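Local coordinates for protein L-Ala-D/L-Glu Epimerase (Escherichia coli, PDB 1JPD) that belongs to the enolase superfamily, pairing an alpha/beta N-terminal domain with a TIM-barrel-like C-terminal domain, at residues V35-E40 and C96-L101; K149-K154 and P172-I177; C226-C231 and N248-K253. One frame throughout, in Å; residues are numbered along the deposited sequence.

All three contacts are buried, but they lie in different parts of the fold. Contact 1, in the N-terminal domain, is apolar packing of a strand on a helix with no hydrogen bond across it. Contacts 2 and 3 both join strands of the barrel sheet. Contact 2, about 20 Å from contact 3 between centres, is regular parallel pairing of backbones with apolar side chains on both faces and an exposed lysine at one edge. Contact 3, closest to the chain's centre, adds, beyond a last backbone bond, a salt-bridge network centred on the buried Asp-228 and Lys-253. Contacts 1 and 3 touch across the domains, Cys-96 SG lying 4.0 Å from Leu-251 CD1.

Contact 1 of 3, residues V35-E40 and C96-L101; sequences VELEEE and CALWDL
In the N-terminal domain, Val-35, Leu-37 and Glu-39 of strand 29-39, the middle one of a three-stranded antiparallel sheet, pack on Ala-97, Leu-98 and Leu-101 of helix 89-104. The alternation of the strand turns these three residues to the helix, and the helix answers with positions one turn apart, 97 and 101, flanked by 98. The axes of the two short segments run in broadly the same direction, 38° apart, and come within 8.2 Å.

Ala-97 sits where the two backbones are nearest, and its single methyl suits the narrow gap: CB lies 3.7 Å from Val-35 O and 4.2 Å from Val-35 CG1. Leu-37 has the largest share of the strand's contact with the helix. With chi2 at 179°, its CD1 is anti to CA, at the far end of an extended chain, and this methyl enters the angle between Ala-97 CB, at 3.7 Å, and Leu-98 CD2, at 3.3 Å. The stem of Leu-98 starts off away from the strand, and its CD2 branch turns back to meet the other leucine at a slant.

Leu-101 lies across Glu-39 at about a right angle. Its two methyls straddle the glutamate's first methylene, CD1 at 3.5 Å and CD2 at 3.8 Å from Glu-39 CB. Beyond CB the glutamate chain bends at chi2 (101°) and takes its carboxylate to partners outside this pair of segments, a salt bridge to Arg-5 and a hydrogen bond to His-3. Leu-98 also packs on Leu-81 of helix 78-84.

No hydrogen bond crosses between residues 35-40 and 96-101, which meet mainly through methyl and methylene groups; even the acidic residue offers the leucine its hydrocarbon part while its charge is answered elsewhere.

Contact 2 of 3, residues K149-K154 and P172-I177; sequences KLLKVK and PDATLI
Lys-149 O receives the first of four backbone hydrogen bonds between residues 149-154 and 172-177, where strands 150-154 and 175-179 run as parallel neighbours in the barrel sheet. Thr-175 N gives that bond at 2.9 Å, and Thr-175 O then accepts from Leu-151 N, also at 2.9 Å and almost straight (172° at the hydrogen). Ile-177 repeats the pattern: its N donates to Leu-151 O at 3.0 Å and its O accepts from Val-153 N at 2.7 Å. Thr-175 and Ile-177 thus each spend both backbone groups on residues 149-154, the usual parallel pattern, which Val-153 continues with Asp-179. CA-H groups of Leu-150, Leu-176 and Lys-152 add weaker contacts to carbonyl oxygens of this set.

Apolar contacts line both faces. On one, Leu-150 CD1 lies 3.7 Å from Thr-175 CG2 and 3.9 Å from Ile-177 CG2; beta-branched Thr-175 and Ile-177 suit an extended backbone. The CG1 of Ile-177, placed between its backbone N and carbonyl carbon (chi1 60°), meets the CB of Lys-152 at 3.9 Å. On the other face Leu-151 and Leu-176 lie side by side, CB to CD2 3.8 Å.

Lys-152 lends its methylenes to this packing while NZ forms a salt bridge with Asp-300. Helix 160-170 links the strands as a beta-alpha-beta unit; Leu-151 rests on Ala-140 of helix 133-145 and Leu-176 on Arg-168, whereas Leu-150, Thr-175 and Ile-177 turn to Phe-298 of strand 298-299.

Contact 3 of 3, residues C226-C231 and N248-K253; sequences CADESC and NIKLDK
The amino group of Lys-253 is buried among four oxygens, three of them from Asp-228 and Cys-231 across the contact. The contact lies at the C-terminal ends of strands 225-227 and 246-249, parallel neighbours in a beta-alpha-beta unit of the TIM-barrel-like domain, the end of the barrel where enolase-superfamily members carry their active sites. Lys-253 NZ bonds to Asp-228 O at 2.8 Å. It also holds the Asp-228 carboxylate at OD1, 3.0 Å away. Within its own segment NZ bonds to Asn-248 O at 2.9 Å, and a bond to Cys-231 O is weak. The long lysine side chain spans the distance from the helix, and a bend at chi3 (-62°) steers its amino group among the acceptors.

Asp-228 O is gripped twice. Lys-253 NZ comes in 49° above the carbonyl plane, and Cys-231 N closes a type I turn from the opposite face. Both groups of the aspartate therefore hold the lysine, with OD1 met nearly along its C-O axis. Lys-250, at the N-cap position before helix 251-254, extends the salt-bridge network: its straight chain brings NZ to 3.9 Å from Asp-228 OD1, a long salt bridge.

Between the two segments the strand pairing continues in one bond, Asn-248 N to Ala-227 O, 2.7 Å; Ala-227 is also paired with Met-246. Beside that bond, Cys-226 SG packs against Asn-248 CB, while the asparagine's ND2 turns to Glu-205 of strand 203-205. A water accepts from Lys-250 N at 3.1 Å and gives a weak hydrogen bond to Cys-231 O.

Contact 1 of 3, residues V35-E40 and C96-L101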
loop_
_atom_site.group_PDB
_atom_site.type_symbol
_atom_site.label_atom_id
_atom_site.label_comp_id
_atom_site.label_asym_id
_atom_site.label_seq_id
_atom_site.Cartn_x
_atom_site.Cartn_y
_atom_site.Cartn_z
ATOM N N VAL A 35 1.572 -2.364 -18.209
ATOM C CA VAL A 35 1.455 -3.529 -19.069
ATOM C C VAL A 35 0.038 -3.622 -19.604
ATOM O O VAL A 35 -0.926 -3.744 -18.844
ATOM C CB VAL A 35 1.773 -4.833 -18.331
ATOM C CG1 VAL A 35 1.373 -6.029 -19.206
ATOM C CG2 VAL A 35 3.259 -4.885 -18.000
ATOM N N GLU A 36 -0.082 -3.567 -20.923
ATOM C CA GLU A 36 -1.379 -3.650 -21.570
ATOM C C GLU A 36 -1.512 -4.990 -22.290
ATOM O O GLU A 36 -0.686 -5.332 -23.134
ATOM C CB GLU A 36 -1.524 -2.489 -22.550
ATOM C CG GLU A 36 -2.804 -2.490 -23.352
ATOM C CD GLU A 36 -3.059 -1.156 -24.031
ATOM O OE1 GLU A 36 -3.686 -1.155 -25.110
ATOM O OE2 GLU A 36 -2.644 -0.107 -23.480
ATOM N N LEU A 37 -2.542 -5.750 -21.931
ATOM C CA LEU A 37 -2.805 -7.056 -22.540
ATOM C C LEU A 37 -4.006 -6.940 -23.474
ATOM O O LEU A 37 -4.911 -6.146 -23.229
ATOM C CB LEU A 37 -3.101 -8.106 -21.461
ATOM C CG LEU A 37 -2.029 -8.377 -20.403
ATOM C CD1 LEU A 37 -2.532 -9.421 -19.430
ATOM C CD2 LEU A 37 -0.751 -8.847 -21.065
ATOM N N GLU A 38 -4.017 -7.731 -24.541
ATOM C CA GLU A 38 -5.119 -7.681 -25.496
ATOM C C GLU A 38 -5.623 -9.055 -25.931
ATOM O O GLU A 38 -4.979 -9.743 -26.722
ATOM C CB GLU A 38 -4.700 -6.887 -26.730
ATOM C CG GLU A 38 -5.783 -6.752 -27.787
ATOM C CD GLU A 38 -6.240 -5.320 -27.968
ATOM O OE1 GLU A 38 -5.371 -4.430 -28.096
ATOM O OE2 GLU A 38 -7.466 -5.079 -27.992
ATOM N N GLU A 39 -6.782 -9.434 -25.402
ATOM C CA GLU A 39 -7.424 -10.706 -25.714
ATOM C C GLU A 39 -8.510 -10.397 -26.738
ATOM O O GLU A 39 -9.708 -10.553 -26.481
ATOM C CB GLU A 39 -8.043 -11.310 -24.449
ATOM C CG GLU A 39 -8.800 -12.616 -24.665
ATOM C CD GLU A 39 -8.001 -13.839 -24.257
ATOM O OE1 GLU A 39 -8.482 -14.974 -24.477
ATOM O OE2 GLU A 39 -6.891 -13.671 -23.708
ATOM N N GLU A 40 -8.053 -9.936 -27.898
ATOM C CA GLU A 40 -8.899 -9.559 -29.023
ATOM C C GLU A 40 -10.013 -8.565 -28.690
ATOM O O GLU A 40 -11.099 -8.941 -28.239
ATOM C CB GLU A 40 -9.491 -10.808 -29.688
ATOM C CG GLU A 40 -10.491 -11.574 -28.842
ATOM C CD GLU A 40 -10.854 -12.922 -29.430
ATOM O OE1 GLU A 40 -11.545 -12.955 -30.476
ATOM O OE2 GLU A 40 -10.442 -13.949 -28.845
ATOM N N CYS A 96 -2.225 -7.874 -12.204
ATOM C CA CYS A 96 -3.290 -6.889 -12.285
ATOM C C CYS A 96 -3.799 -6.763 -13.711
ATOM O O CYS A 96 -5.000 -6.632 -13.924
ATOM C CB CYS A 96 -2.814 -5.531 -11.764
ATOM S SG CYS A 96 -2.533 -5.520 -9.977
ATOM N N ALA A 97 -2.899 -6.805 -14.688
ATOM C CA ALA A 97 -3.320 -6.711 -16.081
ATOM C C ALA A 97 -4.249 -7.884 -16.422
ATOM O O ALA A 97 -5.232 -7.708 -17.136
ATOM C CB ALA A 97 -2.112 -6.709 -16.997
ATOM N N LEU A 98 -3.942 -9.072 -15.907
ATOM C CA LEU A 98 -4.776 -10.245 -16.159
ATOM C C LEU A 98 -6.152 -10.115 -15.498
ATOM O O LEU A 98 -7.158 -10.538 -16.070
ATOM C CB LEU A 98 -4.090 -11.522 -15.654
ATOM C CG LEU A 98 -2.822 -11.972 -16.384
ATOM C CD1 LEU A 98 -2.259 -13.222 -15.713
ATOM C CD2 LEU A 98 -3.143 -12.246 -17.848
ATOM N N TRP A 99 -6.198 -9.547 -14.292
ATOM C CA TRP A 99 -7.471 -9.359 -13.584
ATOM C C TRP A 99 -8.347 -8.370 -14.345
ATOM O O TRP A 99 -9.554 -8.556 -14.462
ATOM C CB TRP A 99 -7.254 -8.798 -12.172
ATOM C CG TRP A 99 -6.961 -9.811 -11.111
ATOM C CD1 TRP A 99 -5.741 -10.102 -10.565
ATOM C CD2 TRP A 99 -7.905 -10.661 -10.456
ATOM N NE1 TRP A 99 -5.871 -11.080 -9.609
ATOM C CE2 TRP A 99 -7.189 -11.442 -9.522
ATOM C CE3 TRP A 99 -9.286 -10.842 -10.568
ATOM C CZ2 TRP A 99 -7.809 -12.390 -8.706
ATOM C CZ3 TRP A 99 -9.900 -11.785 -9.759
ATOM C CH2 TRP A 99 -9.160 -12.548 -8.839
ATOM N N ASP A 100 -7.726 -7.308 -14.849
ATOM C CA ASP A 100 -8.436 -6.277 -15.589
ATOM C C ASP A 100 -9.049 -6.905 -16.829
ATOM O O ASP A 100 -10.203 -6.645 -17.161
ATOM C CB ASP A 100 -7.470 -5.172 -16.000
ATOM C CG ASP A 100 -8.179 -3.897 -16.383
ATOM O OD1 ASP A 100 -7.689 -3.203 -17.298
ATOM O OD2 ASP A 100 -9.217 -3.585 -15.758
ATOM N N LEU A 101 -8.259 -7.737 -17.504
ATOM C CA LEU A 101 -8.689 -8.429 -18.708
ATOM C C LEU A 101 -9.797 -9.434 -18.408
ATOM O O LEU A 101 -10.756 -9.556 -19.165
ATOM C CB LEU A 101 -7.510 -9.163 -19.334
ATOM C CG LEU A 101 -7.814 -9.998 -20.580
ATOM C CD1 LEU A 101 -8.207 -9.092 -21.744
ATOM C CD2 LEU A 101 -6.582 -10.818 -20.928
#

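Contact 2 of 3, residues K149-K154 and P172-I177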
loop_
_atom_site.group_PDB
_atom_site.type_symbol
_atom_site.label_atom_id
_atom_site.label_comp_id
_atom_site.label_asym_id
_atom_site.label_seq_id
_atom_site.Cartn_x
_atom_site.Cartn_y
_atom_site.Cartn_z
ATOM N N LYS A 149 -10.419 12.251 8.745
ATOM C CA LYS A 149 -10.687 11.640 10.044
ATOM C C LYS A 149 -9.522 10.773 10.511
ATOM O O LYS A 149 -9.316 10.590 11.710
ATOM C CB LYS A 149 -11.967 10.804 9.976
ATOM C CG LYS A 149 -13.231 11.645 9.848
ATOM C CD LYS A 149 -14.464 10.794 9.561
ATOM C CE LYS A 149 -15.692 11.677 9.397
ATOM N NZ LYS A 149 -15.447 12.818 8.459
ATOM N N LEU A 150 -8.761 10.248 9.556
ATOM C CA LEU A 150 -7.610 9.399 9.851
ATOM C C LEU A 150 -6.345 10.131 9.433
ATOM O O LEU A 150 -6.171 10.450 8.264
ATOM C CB LEU A 150 -7.721 8.080 9.084
ATOM C CG LEU A 150 -6.556 7.098 9.215
ATOM C CD1 LEU A 150 -6.358 6.721 10.674
ATOM C CD2 LEU A 150 -6.840 5.863 8.391
ATOM N N LEU A 151 -5.474 10.408 10.396
ATOM C CA LEU A 151 -4.219 11.098 10.133
ATOM C C LEU A 151 -3.044 10.148 10.328
ATOM O O LEU A 151 -2.975 9.433 11.332
ATOM C CB LEU A 151 -4.044 12.286 11.085
ATOM C CG LEU A 151 -5.085 13.403 11.067
ATOM C CD1 LEU A 151 -4.716 14.474 12.088
ATOM C CD2 LEU A 151 -5.156 14.000 9.668
ATOM N N LYS A 152 -2.123 10.128 9.367
ATOM C CA LYS A 152 -0.939 9.285 9.491
ATOM C C LYS A 152 0.200 10.219 9.850
ATOM O O LYS A 152 0.656 10.996 9.012
ATOM C CB LYS A 152 -0.624 8.560 8.181
ATOM C CG LYS A 152 0.582 7.631 8.282
ATOM C CD LYS A 152 0.803 6.828 7.007
ATOM C CE LYS A 152 1.210 7.709 5.836
ATOM N NZ LYS A 152 1.331 6.927 4.578
ATOM N N VAL A 153 0.646 10.163 11.100
ATOM C CA VAL A 153 1.728 11.034 11.542
ATOM C C VAL A 153 3.073 10.407 11.247
ATOM O O VAL A 153 3.367 9.304 11.717
ATOM C CB VAL A 153 1.636 11.319 13.056
ATOM C CG1 VAL A 153 2.782 12.212 13.481
ATOM C CG2 VAL A 153 0.308 11.986 13.380
ATOM N N LYS A 154 3.881 11.103 10.453
ATOM C CA LYS A 154 5.216 10.618 10.107
ATOM C C LYS A 154 6.182 11.070 11.202
ATOM O O LYS A 154 6.203 12.243 11.573
ATOM C CB LYS A 154 5.665 11.195 8.757
ATOM C CG LYS A 154 5.048 10.536 7.539
ATOM C CD LYS A 154 6.071 9.666 6.804
ATOM C CE LYS A 154 5.486 9.074 5.520
ATOM N NZ LYS A 154 5.106 10.118 4.511
ATOM N N PRO A 172 -8.058 16.239 19.086
ATOM C CA PRO A 172 -8.445 15.259 20.101
ATOM C C PRO A 172 -9.392 14.182 19.593
ATOM O O PRO A 172 -9.459 13.100 20.165
ATOM C CB PRO A 172 -9.071 16.127 21.191
ATOM C CG PRO A 172 -9.706 17.214 20.398
ATOM C CD PRO A 172 -8.614 17.565 19.415
ATOM N N ASP A 173 -10.114 14.467 18.514
ATOM C CA ASP A 173 -11.055 13.488 17.976
ATOM C C ASP A 173 -10.552 12.722 16.768
ATOM O O ASP A 173 -11.180 11.753 16.345
ATOM C CB ASP A 173 -12.377 14.161 17.608
ATOM C CG ASP A 173 -13.086 14.735 18.809
ATOM O OD1 ASP A 173 -13.158 14.031 19.840
ATOM O OD2 ASP A 173 -13.576 15.883 18.721
ATOM N N ALA A 174 -9.432 13.157 16.207
ATOM C CA ALA A 174 -8.871 12.498 15.038
ATOM C C ALA A 174 -8.325 11.124 15.375
ATOM O O ALA A 174 -7.788 10.916 16.464
ATOM C CB ALA A 174 -7.758 13.352 14.456
ATOM N N THR A 175 -8.489 10.178 14.455
ATOM C CA THR A 175 -7.934 8.838 14.638
ATOM C C THR A 175 -6.488 8.994 14.157
ATOM O O THR A 175 -6.254 9.440 13.030
ATOM C CB THR A 175 -8.624 7.791 13.748
ATOM O OG1 THR A 175 -10.014 7.707 14.083
ATOM C CG2 THR A 175 -7.970 6.425 13.936
ATOM N N LEU A 176 -5.522 8.641 14.997
ATOM C CA LEU A 176 -4.115 8.791 14.633
ATOM C C LEU A 176 -3.334 7.487 14.505
ATOM O O LEU A 176 -3.469 6.594 15.341
ATOM C CB LEU A 176 -3.393 9.663 15.670
ATOM C CG LEU A 176 -3.956 11.023 16.060
ATOM C CD1 LEU A 176 -3.133 11.596 17.198
ATOM C CD2 LEU A 176 -3.929 11.956 14.864
ATOM N N ILE A 177 -2.525 7.381 13.450
ATOM C CA ILE A 177 -1.649 6.228 13.268
ATOM C C ILE A 177 -0.268 6.830 13.021
ATOM O O ILE A 177 -0.154 7.908 12.442
ATOM C CB ILE A 177 -2.090 5.309 12.107
ATOM C CG1 ILE A 177 -2.107 6.061 10.780
ATOM C CG2 ILE A 177 -3.477 4.739 12.405
ATOM C CD1 ILE A 177 -2.513 5.167 9.611
#

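Contact 3 of 3, residues C226-C231 and N248-K253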
loop_
_atom_site.group_PDB
_atom_site.type_symbol
_atom_site.label_atom_id
_atom_site.label_comp_id
_atom_site.label_asym_id
_atom_site.label_seq_id
_atom_site.Cartn_x
_atom_site.Cartn_y
_atom_site.Cartn_z
ATOM N N CYS A 226 2.167 -2.329 13.451
ATOM C CA CYS A 226 2.062 -2.852 12.079
ATOM C C CYS A 226 3.349 -3.081 11.296
ATOM O O CYS A 226 4.279 -2.276 11.340
ATOM C CB CYS A 226 1.154 -1.940 11.243
ATOM S SG CYS A 226 0.634 -2.644 9.659
ATOM N N ALA A 227 3.374 -4.183 10.555
ATOM C CA ALA A 227 4.519 -4.530 9.727
ATOM C C ALA A 227 4.311 -3.929 8.344
ATOM O O ALA A 227 3.218 -4.029 7.773
ATOM C CB ALA A 227 4.655 -6.046 9.618
ATOM N N ASP A 228 5.357 -3.294 7.819
ATOM C CA ASP A 228 5.311 -2.687 6.494
ATOM C C ASP A 228 6.428 -3.302 5.658
ATOM O O ASP A 228 6.186 -4.210 4.867
ATOM C CB ASP A 228 5.505 -1.173 6.592
ATOM C CG ASP A 228 5.275 -0.465 5.263
ATOM O OD1 ASP A 228 4.948 -1.147 4.264
ATOM O OD2 ASP A 228 5.419 0.780 5.228
ATOM N N GLU A 229 7.652 -2.813 5.836
ATOM C CA GLU A 229 8.773 -3.361 5.087
ATOM C C GLU A 229 8.978 -4.826 5.459
ATOM O O GLU A 229 9.455 -5.604 4.647
ATOM C CB GLU A 229 10.064 -2.563 5.344
ATOM C CG GLU A 229 10.129 -1.212 4.619
ATOM C CD GLU A 229 9.318 -0.116 5.314
ATOM O OE1 GLU A 229 8.420 -0.444 6.127
ATOM O OE2 GLU A 229 9.570 1.079 5.040
ATOM N N SER A 230 8.598 -5.210 6.674
ATOM C CA SER A 230 8.769 -6.593 7.117
ATOM C C SER A 230 7.733 -7.555 6.562
ATOM O O SER A 230 7.868 -8.762 6.726
ATOM C CB SER A 230 8.741 -6.679 8.642
ATOM O OG SER A 230 9.790 -5.919 9.215
ATOM N N CYS A 231 6.706 -7.032 5.904
ATOM C CA CYS A 231 5.667 -7.883 5.340
ATOM C C CYS A 231 5.529 -7.821 3.817
ATOM O O CYS A 231 5.145 -6.783 3.281
ATOM C CB CYS A 231 4.319 -7.520 5.943
ATOM S SG CYS A 231 2.954 -8.326 5.093
ATOM N N ASN A 248 0.801 -4.509 6.758
ATOM C CA ASN A 248 0.425 -3.525 5.745
ATOM C C ASN A 248 0.561 -4.195 4.374
ATOM O O ASN A 248 1.672 -4.453 3.910
ATOM C CB ASN A 248 1.354 -2.311 5.832
ATOM C CG ASN A 248 0.997 -1.222 4.836
ATOM O OD1 ASN A 248 0.681 -1.501 3.680
ATOM N ND2 ASN A 248 1.068 0.028 5.273
ATOM N N ILE A 249 -0.567 -4.487 3.737
ATOM C CA ILE A 249 -0.570 -5.137 2.425
ATOM C C ILE A 249 -0.431 -4.139 1.277
ATOM O O ILE A 249 -1.175 -3.161 1.202
ATOM C CB ILE A 249 -1.884 -5.933 2.194
ATOM C CG1 ILE A 249 -2.026 -7.029 3.251
ATOM C CG2 ILE A 249 -1.891 -6.539 0.790
ATOM C CD1 ILE A 249 -3.388 -7.712 3.247
ATOM N N LYS A 250 0.527 -4.394 0.389
ATOM C CA LYS A 250 0.758 -3.556 -0.791
ATOM C C LYS A 250 0.961 -4.483 -1.973
ATOM O O LYS A 250 1.777 -5.411 -1.908
ATOM C CB LYS A 250 1.992 -2.682 -0.619
ATOM C CG LYS A 250 1.811 -1.577 0.380
ATOM C CD LYS A 250 3.018 -0.667 0.410
ATOM C CE LYS A 250 2.840 0.392 1.464
ATOM N NZ LYS A 250 3.961 1.357 1.477
ATOM N N LEU A 251 0.223 -4.233 -3.050
ATOM C CA LEU A 251 0.314 -5.083 -4.235
ATOM C C LEU A 251 1.716 -5.209 -4.832
ATOM O O LEU A 251 2.070 -6.269 -5.342
ATOM C CB LEU A 251 -0.669 -4.607 -5.308
ATOM C CG LEU A 251 -2.135 -4.547 -4.877
ATOM C CD1 LEU A 251 -2.998 -4.438 -6.123
ATOM C CD2 LEU A 251 -2.508 -5.779 -4.075
ATOM N N ASP A 252 2.514 -4.146 -4.770
ATOM C CA ASP A 252 3.874 -4.206 -5.294
ATOM C C ASP A 252 4.739 -5.173 -4.478
ATOM O O ASP A 252 5.694 -5.745 -5.000
ATOM C CB ASP A 252 4.531 -2.817 -5.293
ATOM C CG ASP A 252 3.919 -1.870 -6.317
ATOM O OD1 ASP A 252 3.904 -2.214 -7.519
ATOM O OD2 ASP A 252 3.462 -0.774 -5.923
ATOM N N LYS A 253 4.413 -5.354 -3.199
ATOM C CA LYS A 253 5.175 -6.266 -2.350
ATOM C C LYS A 253 4.628 -7.698 -2.438
ATOM O O LYS A 253 5.399 -8.656 -2.400
ATOM C CB LYS A 253 5.161 -5.795 -0.886
ATOM C CG LYS A 253 5.826 -4.444 -0.627
ATOM C CD LYS A 253 5.823 -4.087 0.867
ATOM C CE LYS A 253 4.394 -3.968 1.408
ATOM N NZ LYS A 253 4.334 -3.704 2.888
HETATM O O HOH W 1 2.439 -6.688 1.352
#